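Local coordinates for protein leucyl-tRNA synthetase subunit alpha (Aquifex aeolicus, PDB 3PZ5) that attaches leucine to tRNA(Leu) as part of leucyl-tRNA synthetase, and in this fragment supplies the CP1 editing domain, which probably hydrolyses mischarged tRNA, at residues A[20-25]-A[55-60]; A[15-20]-A[194-199]. The protein carries 1 engineered substitution. All blocks are in the same frame, centred on the assembly; numbering follows the deposited sequence.

Contact 1 of 2, residues A[20-25]-A[55-60]. Engineered in segment 20-25: Leu23 (natural residue Pro).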
ATOM      1  N   ILE A  20       5.016 -16.331   1.668  1.00 26.59           N
ATOM      2  CA  ILE A  20       6.307 -16.965   1.948  1.00 26.56           C
ATOM      3  C   ILE A  20       6.131 -18.165   2.881  1.00 26.68           C
ATOM      4  O   ILE A  20       5.020 -18.470   3.304  1.00 26.65           O
ATOM      5  CB  ILE A  20       7.318 -15.961   2.566  1.00 26.49           C
ATOM      6  CG1 ILE A  20       6.653 -15.129   3.676  1.00 26.73           C
ATOM      7  CG2 ILE A  20       7.901 -15.063   1.488  1.00 26.59           C
ATOM      8  CD1 ILE A  20       7.620 -14.333   4.552  1.00 26.28           C
ATOM      9  N   GLU A  21       7.232 -18.833   3.210  1.00 26.95           N
ATOM     10  CA  GLU A  21       7.190 -20.058   4.019  1.00 27.42           C
ATOM     11  C   GLU A  21       6.851 -19.847   5.496  1.00 27.33           C
ATOM     12  O   GLU A  21       6.170 -20.678   6.105  1.00 27.39           O
ATOM     13  CB  GLU A  21       8.501 -20.830   3.889  1.00 27.52           C
ATOM     14  CG  GLU A  21       8.756 -21.362   2.489  1.00 28.56           C
ATOM     15  CD  GLU A  21      10.182 -21.827   2.292  1.00 29.92           C
ATOM     16  OE1 GLU A  21      10.809 -22.257   3.290  1.00 30.20           O
ATOM     17  OE2 GLU A  21      10.669 -21.765   1.139  1.00 30.17           O
ATOM     18  N   GLU A  22       7.333 -18.755   6.077  1.00 27.15           N
ATOM     19  CA  GLU A  22       7.009 -18.458   7.468  1.00 27.27           C
ATOM     20  C   GLU A  22       5.816 -17.517   7.552  1.00 27.08           C
ATOM     21  O   GLU A  22       5.565 -16.749   6.627  1.00 27.37           O
ATOM     22  CB  GLU A  22       8.225 -17.939   8.269  1.00 27.31           C
ATOM     23  CG  GLU A  22       9.264 -17.119   7.502  1.00 28.00           C
ATOM     24  CD  GLU A  22      10.179 -17.965   6.607  1.00 29.09           C
ATOM     25  OE1 GLU A  22      10.458 -19.151   6.923  1.00 29.13           O
ATOM     26  OE2 GLU A  22      10.618 -17.427   5.573  1.00 29.06           O
ATOM     27  N   LEU A  23       5.070 -17.605   8.653  1.00 26.86           N
ATOM     28  CA  LEU A  23       3.868 -16.800   8.829  1.00 26.51           C
ATOM     29  C   LEU A  23       4.216 -15.373   9.223  1.00 26.20           C
ATOM     30  O   LEU A  23       4.594 -15.104  10.368  1.00 26.10           O
ATOM     31  CB  LEU A  23       2.918 -17.429   9.851  1.00 26.69           C
ATOM     32  CG  LEU A  23       1.449 -16.973   9.810  1.00 27.22           C
ATOM     33  CD1 LEU A  23       0.796 -17.300   8.458  1.00 27.21           C
ATOM     34  CD2 LEU A  23       0.631 -17.576  10.969  1.00 27.03           C
ATOM     35  N   ILE A  24       4.100 -14.474   8.246  1.00 25.64           N
ATOM     36  CA  ILE A  24       4.329 -13.045   8.444  1.00 25.14           C
ATOM     37  C   ILE A  24       3.201 -12.265   7.775  1.00 24.79           C
ATOM     38  O   ILE A  24       2.797 -12.571   6.654  1.00 24.97           O
ATOM     39  CB  ILE A  24       5.700 -12.579   7.860  1.00 25.14           C
ATOM     40  CG1 ILE A  24       6.860 -13.351   8.508  1.00 25.29           C
ATOM     41  CG2 ILE A  24       5.888 -11.069   8.040  1.00 24.50           C
ATOM     42  CD1 ILE A  24       8.226 -12.993   7.972  1.00 24.92           C
ATOM     43  N   TYR A  25       2.704 -11.251   8.470  1.00 24.31           N
ATOM     44  CA  TYR A  25       1.711 -10.360   7.903  1.00 23.97           C
ATOM     45  C   TYR A  25       2.094  -8.905   8.142  1.00 23.88           C
ATOM     46  O   TYR A  25       2.860  -8.595   9.054  1.00 23.60           O
ATOM     47  CB  TYR A  25       0.320 -10.658   8.479  1.00 23.79           C
ATOM     48  CG  TYR A  25       0.187 -10.420   9.970  1.00 23.19           C
ATOM     49  CD1 TYR A  25       0.088  -9.124  10.485  1.00 22.65           C
ATOM     50  CD2 TYR A  25       0.135 -11.491  10.866  1.00 22.42           C
ATOM     51  CE1 TYR A  25      -0.046  -8.898  11.849  1.00 22.45           C
ATOM     52  CE2 TYR A  25       0.001 -11.275  12.237  1.00 21.94           C
ATOM     53  CZ  TYR A  25      -0.092  -9.974  12.719  1.00 22.40           C
ATOM     54  OH  TYR A  25      -0.222  -9.736  14.071  1.00 22.78           O
ATOM     55  N   ALA A  55      13.509  -8.449   2.804  1.00 24.91           N
ATOM     56  CA  ALA A  55      14.595  -8.281   1.833  1.00 25.25           C
ATOM     57  C   ALA A  55      15.520  -9.492   1.754  1.00 25.53           C
ATOM     58  O   ALA A  55      15.931  -9.882   0.662  1.00 25.69           O
ATOM     59  CB  ALA A  55      15.396  -7.030   2.132  1.00 25.03           C
ATOM     60  N   CYS A  56      15.849 -10.079   2.901  1.00 26.04           N
ATOM     61  CA  CYS A  56      16.718 -11.256   2.909  1.00 26.80           C
ATOM     62  C   CYS A  56      16.017 -12.464   2.296  1.00 26.65           C
ATOM     63  O   CYS A  56      16.605 -13.181   1.476  1.00 26.53           O
ATOM     64  CB  CYS A  56      17.238 -11.582   4.309  1.00 26.64           C
ATOM     65  SG  CYS A  56      18.616 -12.756   4.243  1.00 29.70           S
ATOM     66  N   ILE A  57      14.759 -12.666   2.691  1.00 26.80           N
ATOM     67  CA  ILE A  57      13.895 -13.682   2.091  1.00 26.93           C
ATOM     68  C   ILE A  57      13.809 -13.483   0.574  1.00 27.17           C
ATOM     69  O   ILE A  57      13.960 -14.441  -0.194  1.00 27.09           O
ATOM     70  CB  ILE A  57      12.487 -13.699   2.755  1.00 26.78           C
ATOM     71  CG1 ILE A  57      12.585 -14.280   4.170  1.00 26.72           C
ATOM     72  CG2 ILE A  57      11.500 -14.516   1.932  1.00 26.38           C
ATOM     73  CD1 ILE A  57      11.426 -13.925   5.084  1.00 26.47           C
ATOM     74  N   GLY A  58      13.593 -12.238   0.157  1.00 27.49           N
ATOM     75  CA  GLY A  58      13.583 -11.874  -1.260  1.00 28.21           C
ATOM     76  C   GLY A  58      14.824 -12.342  -1.999  1.00 28.75           C
ATOM     77  O   GLY A  58      14.724 -12.983  -3.054  1.00 28.72           O
ATOM     78  N   GLU A  59      15.995 -12.041  -1.436  1.00 29.23           N
ATOM     79  CA  GLU A  59      17.271 -12.396  -2.070  1.00 29.98           C
ATOM     80  C   GLU A  59      17.475 -13.902  -2.211  1.00 30.19           C
ATOM     81  O   GLU A  59      17.920 -14.368  -3.261  1.00 30.30           O
ATOM     82  CB  GLU A  59      18.470 -11.771  -1.341  1.00 30.01           C
ATOM     83  CG  GLU A  59      19.806 -12.259  -1.897  1.00 30.56           C
ATOM     84  CD  GLU A  59      21.001 -11.531  -1.335  1.00 31.39           C
ATOM     85  OE1 GLU A  59      21.143 -10.316  -1.594  1.00 31.98           O
ATOM     86  OE2 GLU A  59      21.812 -12.190  -0.651  1.00 31.97           O
ATOM     87  N   ARG A  60      17.162 -14.649  -1.154  1.00 30.44           N
ATOM     88  CA  ARG A  60      17.323 -16.104  -1.159  1.00 30.70           C
ATOM     89  C   ARG A  60      16.499 -16.745  -2.267  1.00 30.51           C
ATOM     90  O   ARG A  60      16.873 -17.789  -2.802  1.00 30.57           O
ATOM     91  CB  ARG A  60      16.961 -16.706   0.202  1.00 30.94           C
ATOM     92  CG  ARG A  60      17.971 -16.419   1.308  1.00 32.42           C
ATOM     93  CD  ARG A  60      17.800 -17.389   2.478  1.00 35.51           C
ATOM     94  NE  ARG A  60      18.812 -17.189   3.520  1.00 37.30           N
ATOM     95  CZ  ARG A  60      18.559 -16.768   4.759  1.00 38.75           C
ATOM     96  NH1 ARG A  60      17.314 -16.503   5.150  1.00 39.47           N
ATOM     97  NH2 ARG A  60      19.560 -16.619   5.618  1.00 39.07           N
TER

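Contact 2 of 2, residues A[15-20]-A[194-199]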
ATOM      1  N   ARG A  15      -4.959  -6.277   7.248  1.00 26.76           N
ATOM      2  CA  ARG A  15      -3.889  -7.269   7.370  1.00 26.06           C
ATOM      3  C   ARG A  15      -3.499  -7.914   6.034  1.00 25.78           C
ATOM      4  O   ARG A  15      -4.341  -8.463   5.325  1.00 25.57           O
ATOM      5  CB  ARG A  15      -4.286  -8.337   8.399  1.00 25.98           C
ATOM      6  CG  ARG A  15      -3.178  -9.320   8.775  1.00 25.54           C
ATOM      7  CD  ARG A  15      -3.461 -10.015  10.105  1.00 24.55           C
ATOM      8  NE  ARG A  15      -3.411  -9.086  11.231  1.00 23.90           N
ATOM      9  CZ  ARG A  15      -3.545  -9.431  12.510  1.00 24.17           C
ATOM     10  NH1 ARG A  15      -3.736 -10.701  12.857  1.00 23.83           N
ATOM     11  NH2 ARG A  15      -3.484  -8.498  13.450  1.00 23.49           N
ATOM     12  N   PHE A  16      -2.211  -7.856   5.714  1.00 25.49           N
ATOM     13  CA  PHE A  16      -1.689  -8.378   4.459  1.00 25.37           C
ATOM     14  C   PHE A  16      -0.679  -9.482   4.721  1.00 25.49           C
ATOM     15  O   PHE A  16       0.460  -9.217   5.113  1.00 25.68           O
ATOM     16  CB  PHE A  16      -1.023  -7.257   3.653  1.00 25.27           C
ATOM     17  CG  PHE A  16      -1.991  -6.284   3.034  1.00 25.05           C
ATOM     18  CD1 PHE A  16      -2.617  -5.310   3.807  1.00 24.38           C
ATOM     19  CD2 PHE A  16      -2.262  -6.330   1.673  1.00 24.58           C
ATOM     20  CE1 PHE A  16      -3.505  -4.402   3.234  1.00 25.05           C
ATOM     21  CE2 PHE A  16      -3.151  -5.424   1.089  1.00 25.27           C
ATOM     22  CZ  PHE A  16      -3.777  -4.460   1.873  1.00 25.01           C
ATOM     23  N   TYR A  17      -1.094 -10.722   4.501  1.00 25.50           N
ATOM     24  CA  TYR A  17      -0.197 -11.856   4.662  1.00 25.43           C
ATOM     25  C   TYR A  17       0.786 -11.931   3.512  1.00 25.54           C
ATOM     26  O   TYR A  17       0.398 -11.837   2.350  1.00 25.75           O
ATOM     27  CB  TYR A  17      -0.985 -13.161   4.812  1.00 25.31           C
ATOM     28  CG  TYR A  17      -1.514 -13.344   6.215  1.00 25.40           C
ATOM     29  CD1 TYR A  17      -0.776 -14.043   7.173  1.00 25.22           C
ATOM     30  CD2 TYR A  17      -2.735 -12.788   6.597  1.00 25.68           C
ATOM     31  CE1 TYR A  17      -1.251 -14.200   8.470  1.00 25.32           C
ATOM     32  CE2 TYR A  17      -3.220 -12.941   7.893  1.00 25.67           C
ATOM     33  CZ  TYR A  17      -2.475 -13.648   8.821  1.00 25.82           C
ATOM     34  OH  TYR A  17      -2.952 -13.794  10.103  1.00 26.38           O
ATOM     35  N   VAL A  18       2.059 -12.085   3.855  1.00 25.61           N
ATOM     36  CA  VAL A  18       3.139 -12.190   2.884  1.00 25.60           C
ATOM     37  C   VAL A  18       3.241 -13.631   2.379  1.00 25.80           C
ATOM     38  O   VAL A  18       3.256 -14.569   3.169  1.00 25.78           O
ATOM     39  CB  VAL A  18       4.481 -11.746   3.512  1.00 25.62           C
ATOM     40  CG1 VAL A  18       5.574 -11.632   2.455  1.00 25.44           C
ATOM     41  CG2 VAL A  18       4.310 -10.423   4.241  1.00 25.65           C
ATOM     42  N   GLU A  19       3.324 -13.795   1.061  1.00 26.14           N
ATOM     43  CA  GLU A  19       3.322 -15.121   0.440  1.00 26.62           C
ATOM     44  C   GLU A  19       4.687 -15.810   0.483  1.00 26.65           C
ATOM     45  O   GLU A  19       5.409 -15.869  -0.520  1.00 26.55           O
ATOM     46  CB  GLU A  19       2.753 -15.049  -0.982  1.00 26.85           C
ATOM     47  CG  GLU A  19       1.226 -14.970  -0.999  1.00 28.33           C
ATOM     48  CD  GLU A  19       0.647 -14.481  -2.320  1.00 30.71           C
ATOM     49  OE1 GLU A  19       1.112 -14.922  -3.401  1.00 31.48           O
ATOM     50  OE2 GLU A  19      -0.295 -13.657  -2.273  1.00 31.32           O
ATOM     51  N   ILE A  20       5.016 -16.331   1.668  1.00 26.59           N
ATOM     52  CA  ILE A  20       6.307 -16.965   1.948  1.00 26.56           C
ATOM     53  C   ILE A  20       6.131 -18.165   2.881  1.00 26.68           C
ATOM     54  O   ILE A  20       5.020 -18.470   3.304  1.00 26.65           O
ATOM     55  CB  ILE A  20       7.318 -15.961   2.566  1.00 26.49           C
ATOM     56  CG1 ILE A  20       6.653 -15.129   3.676  1.00 26.73           C
ATOM     57  CG2 ILE A  20       7.901 -15.063   1.488  1.00 26.59           C
ATOM     58  CD1 ILE A  20       7.620 -14.333   4.552  1.00 26.28           C
ATOM     59  N   ARG A 194     -13.706 -11.651   9.089  1.00 39.41           N
ATOM     60  CA  ARG A 194     -12.799 -12.659   8.536  1.00 39.56           C
ATOM     61  C   ARG A 194     -11.439 -12.655   9.239  1.00 39.59           C
ATOM     62  O   ARG A 194     -10.546 -13.426   8.882  1.00 39.39           O
ATOM     63  CB  ARG A 194     -12.614 -12.442   7.035  1.00 39.62           C
ATOM     64  CG  ARG A 194     -13.856 -12.719   6.208  1.00 39.83           C
ATOM     65  CD  ARG A 194     -13.685 -12.182   4.811  1.00 39.83           C
ATOM     66  NE  ARG A 194     -12.780 -13.008   4.015  1.00 40.13           N
ATOM     67  CZ  ARG A 194     -11.940 -12.532   3.102  1.00 40.52           C
ATOM     68  NH1 ARG A 194     -11.868 -11.226   2.879  1.00 40.05           N
ATOM     69  NH2 ARG A 194     -11.155 -13.360   2.421  1.00 41.06           N
ATOM     70  N   GLY A 195     -11.296 -11.781  10.235  1.00 39.83           N
ATOM     71  CA  GLY A 195     -10.046 -11.630  10.982  1.00 40.16           C
ATOM     72  C   GLY A 195      -8.903 -11.050  10.167  1.00 40.44           C
ATOM     73  O   GLY A 195      -7.739 -11.293  10.476  1.00 40.57           O
ATOM     74  N   LEU A 196      -9.232 -10.282   9.128  1.00 40.64           N
ATOM     75  CA  LEU A 196      -8.218  -9.679   8.250  1.00 41.00           C
ATOM     76  C   LEU A 196      -8.204  -8.149   8.328  1.00 41.38           C
ATOM     77  O   LEU A 196      -7.504  -7.484   7.564  1.00 41.23           O
ATOM     78  CB  LEU A 196      -8.399 -10.153   6.798  1.00 40.73           C
ATOM     79  CG  LEU A 196      -8.074 -11.621   6.501  1.00 40.42           C
ATOM     80  CD1 LEU A 196      -8.707 -12.082   5.196  1.00 40.03           C
ATOM     81  CD2 LEU A 196      -6.572 -11.864   6.488  1.00 40.15           C
ATOM     82  N   GLY A 197      -8.970  -7.606   9.271  1.00 42.05           N
ATOM     83  CA  GLY A 197      -9.103  -6.165   9.433  1.00 42.97           C
ATOM     84  C   GLY A 197      -9.678  -5.786  10.782  1.00 43.73           C
ATOM     85  O   GLY A 197     -10.169  -6.638  11.520  1.00 43.61           O
ATOM     86  N   GLU A 198      -9.628  -4.495  11.094  1.00 44.69           N
ATOM     87  CA  GLU A 198     -10.034  -3.997  12.403  1.00 45.71           C
ATOM     88  C   GLU A 198     -10.468  -2.534  12.318  1.00 46.18           C
ATOM     89  O   GLU A 198      -9.839  -1.734  11.622  1.00 46.17           O
ATOM     90  CB  GLU A 198      -8.871  -4.152  13.389  1.00 45.79           C
ATOM     91  CG  GLU A 198      -9.218  -3.920  14.853  1.00 46.88           C
ATOM     92  CD  GLU A 198      -7.986  -3.717  15.723  1.00 48.31           C
ATOM     93  OE1 GLU A 198      -6.894  -4.209  15.349  1.00 49.22           O
ATOM     94  OE2 GLU A 198      -8.107  -3.060  16.781  1.00 48.50           O
ATOM     95  N   LYS A 199     -11.545  -2.195  13.027  1.00 46.92           N
ATOM     96  CA  LYS A 199     -12.017  -0.812  13.130  1.00 47.55           C
ATOM     97  C   LYS A 199     -11.113  -0.050  14.098  1.00 47.92           C
ATOM     98  O   LYS A 199     -10.608  -0.627  15.065  1.00 48.09           O
ATOM     99  CB  LYS A 199     -13.475  -0.778  13.610  1.00 47.63           C
ATOM    100  CG  LYS A 199     -14.240   0.512  13.290  1.00 48.11           C
ATOM    101  CD  LYS A 199     -14.164   1.530  14.429  1.00 49.03           C
ATOM    102  CE  LYS A 199     -14.545   2.937  13.969  1.00 49.32           C
ATOM    103  NZ  LYS A 199     -16.013   3.107  13.775  1.00 49.20           N
TER

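Contact 1 of 2, residues A[20-25]-A[55-60]
Ile57, on helix 50-60, packs its side chain against the loop that joins strands 12-18 and 25-30. The side chains of Ile20 and Ile57 cross at about a right angle and meet at two points. Ile20 CG2 lies 3.7 Å from Ile57 CG2, and Ile20 CD1 lies 3.9 Å from Ile57 CD1. Ile57 CG1 is anti to its own carbonyl carbon (chi1 -71°), and the extended chi2 carries CD1 out toward the loop. Ile24 CD1 lies farther off, 4.4 Å from Ile57 CD1. Val97 of strand 92-100 touches both Ile20 and Ile57.

The one polar group at the contact is the carboxylate of Glu22. The side chain bends at chi2 and comes from the opposite direction to Ile57. Glu22 OE2 rests 3.6 Å from Ile57 CD1, in van der Waals contact. Arg60 is the nearest opposite charge on the helix segment, but its NH1 is 6.8 Å from Glu22 OE2, too far for a salt bridge.

Cutting Ile57 back to an alanine would probably open a gap beside Ile20 and leave the loop without its main apolar partner on the helix segment. Apolar packing, rather than polar bonds, joins the loop to the helix here, at the surface of the domain.

Contact 2 of 2, residues A[15-20]-A[194-199]
The short antiparallel pairing of strand 12-18 with strand 197-199 begins here, just after a Schellman motif ends helix 180-193. Gly195 is the first residue to leave the helical conformation. Its positive phi favours glycine and turns the chain toward the sheet.

Leu196 follows and makes the closest contact. Its carbonyl oxygen accepts a hydrogen bond from the backbone of Arg15, with Arg15 N 2.8 Å from Leu196 O. The N-H...O angle is 157°. The donor lies above the carbonyl plane, 36° out of it, so the bond does not follow a lone pair. Arg15 CB also sits close to this oxygen, 3.4 Å from Leu196 O.

The side chains add an apolar contact. Leu196 CG lies anti to its own carbonyl carbon (chi1 -69°), and from there CD2 reaches the edge of the Tyr17 ring. Near the ring plane, Leu196 CD2 is 3.8 Å from Tyr17 CE2 and 3.9 Å from Tyr17 CD2. The two side chains cross at about a right angle. The other methyl, Leu196 CD1, lies 3.8 Å above the centre of the Arg194 guanidinium, so the leucine touches a flat group with each branch.

The guanidinium of Arg15 is engaged by Asp27 in a salt bridge and by Tyr25 in a cation-pi contact, both on strand 25-30. Leu196 also touches Pro102, in the loop that follows strand 92-100. A backbone bond between Glu198 and Leu13 continues the pairing along strand 12-18, while the backbone of Tyr17 bonds to that of Thr100, on strand 92-100.

Overall arrangement
The centres of the two contacts lie about 16 Å apart, and both involve the chain from strand 12-18 into the loop after it. Ile20 belongs to both. Contact 1 is nested in sequence inside the long loop closed by contact 2, which brings residues near the two ends of the modelled chain together. The two contacts also meet directly: Ile24 O is 2.9 Å from Val18 N, a probable hydrogen bond. The engineered Leu23 touches Tyr17. Contact 1 joins the loop of the 12-18/25-30 hairpin to helix 50-60, while contact 2 joins its first strand to the chain after helix 180-193. The editing domain thus has early and late elements gathered around one hairpin.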